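Local coordinates for agenet domain-containing protein (Arabidopsis thaliana, PDB 6IE4) that probably reads methylated histone H3 tails through a tandem pair of Agenet domains, members of the SH3-like superfamily, at residues A[93-96]-A[97-100]. Numbering follows the deposited sequence.
Sequences KIVV and GEEV
Val95 and Glu98 hold each other through two hydrogen bonds, one from each backbone N-H. Glu98 N donates to Val95 O at 3.1 Å. In return, Val95 N reaches Glu98 OE1 at 3.2 Å, meeting the oxygen nearly in line with its C-O bond. The glutamate gets there because its CG lies anti to the backbone N (chi1 -159°) and the chain runs extended beyond it, bringing OE1 back to the N-H of Val95. Alongside that same oxygen lies a methyl of Ile94, CG2 being 3.7 Å from Glu98 OE1, and the two side chains cross at about a right angle. The other carboxylate oxygen, OE2, forms a salt bridge with Lys92, so the two oxygens are tied to different partners. Shortened to an alanine, this position would probably leave Val95 N without the carboxylate acceptor and Lys92 without this salt bridge.

The backbone bond closes a type II beta turn from Val95 to Glu98. Gly97 takes the third position with positive phi (102°), a conformation that glycine adopts readily and other residues disfavour. This turn leads into strand 99-104, probably the first strand of the second Agenet domain, an SH3-like barrel, and Gly97 and Glu98 make backbone hydrogen bonds with Val113 of strand 107-117.

The apolar contact is between Ile94 CG2 and Val100 CG1, at 4.3 Å. Both residues are buried and touch Val113, while Phe142 touches Ile94 and Glu98.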
loop_
_atom_site.group_PDB
_atom_site.type_symbol
_atom_site.label_atom_id
_atom_site.label_comp_id
_atom_site.label_asym_id
_atom_site.label_seq_id
_atom_site.Cartn_x
_atom_site.Cartn_y
_atom_site.Cartn_z
ATOM N N LYS A 93 16.507 -12.127 -5.977
ATOM C CA LYS A 93 15.938 -13.122 -5.085
ATOM C C LYS A 93 15.346 -12.445 -3.858
ATOM O O LYS A 93 15.794 -11.372 -3.441
ATOM C CB LYS A 93 17.014 -14.130 -4.674
ATOM C CG LYS A 93 16.489 -15.500 -4.306
ATOM C CD LYS A 93 17.072 -16.019 -2.988
ATOM C CE LYS A 93 16.220 -17.168 -2.423
ATOM N NZ LYS A 93 16.412 -17.321 -0.937
ATOM N N ILE A 94 14.321 -13.072 -3.285
ATOM C CA ILE A 94 13.745 -12.648 -2.012
ATOM C C ILE A 94 14.203 -13.621 -0.935
ATOM O O ILE A 94 14.172 -14.837 -1.142
ATOM C CB ILE A 94 12.216 -12.555 -2.094
ATOM C CG1 ILE A 94 11.865 -11.575 -3.200
ATOM C CG2 ILE A 94 11.624 -12.135 -0.765
ATOM C CD1 ILE A 94 10.534 -10.953 -3.046
ATOM N N VAL A 95 14.666 -13.084 0.191
ATOM C CA VAL A 95 15.362 -13.854 1.212
ATOM C C VAL A 95 14.671 -13.691 2.560
ATOM O O VAL A 95 13.957 -12.719 2.808
ATOM C CB VAL A 95 16.842 -13.429 1.294
ATOM C CG1 VAL A 95 17.418 -13.393 -0.090
ATOM C CG2 VAL A 95 16.969 -12.047 1.947
ATOM N N VAL A 96 14.886 -14.663 3.440
ATOM C CA VAL A 96 14.397 -14.556 4.810
ATOM C C VAL A 96 14.855 -13.252 5.441
ATOM O O VAL A 96 16.057 -12.996 5.559
ATOM C CB VAL A 96 14.832 -15.759 5.657
ATOM C CG1 VAL A 96 14.392 -15.581 7.098
ATOM C CG2 VAL A 96 14.236 -17.013 5.080
ATOM N N GLY A 97 13.900 -12.444 5.904
ATOM C CA GLY A 97 14.182 -11.228 6.612
ATOM C C GLY A 97 14.038 -9.980 5.781
ATOM O O GLY A 97 14.064 -8.884 6.339
ATOM N N GLU A 98 14.016 -10.119 4.460
ATOM C CA GLU A 98 13.654 -9.012 3.592
ATOM C C GLU A 98 12.338 -8.370 4.021
ATOM O O GLU A 98 11.354 -9.053 4.310
ATOM C CB GLU A 98 13.568 -9.480 2.142
ATOM C CG GLU A 98 13.708 -8.327 1.161
ATOM C CD GLU A 98 14.342 -8.724 -0.160
ATOM O OE1 GLU A 98 14.630 -9.935 -0.388
ATOM O OE2 GLU A 98 14.562 -7.791 -0.968
ATOM N N GLU A 99 12.308 -7.043 4.041
ATOM C CA GLU A 99 11.032 -6.365 4.160
ATOM C C GLU A 99 10.369 -6.272 2.807
ATOM O O GLU A 99 11.009 -5.960 1.801
ATOM C CB GLU A 99 11.176 -4.971 4.750
ATOM C CG GLU A 99 11.338 -5.111 6.195
ATOM C CD GLU A 99 10.020 -5.170 6.933
ATOM O OE1 GLU A 99 9.033 -4.605 6.403
ATOM O OE2 GLU A 99 9.963 -5.857 7.994
ATOM N N VAL A 100 9.060 -6.494 2.808
ATOM C CA VAL A 100 8.269 -6.624 1.602
ATOM C C VAL A 100 6.918 -6.003 1.889
ATOM O O VAL A 100 6.571 -5.708 3.031
ATOM C CB VAL A 100 8.072 -8.091 1.167
ATOM C CG1 VAL A 100 9.399 -8.785 0.851
ATOM C CG2 VAL A 100 7.331 -8.830 2.266
#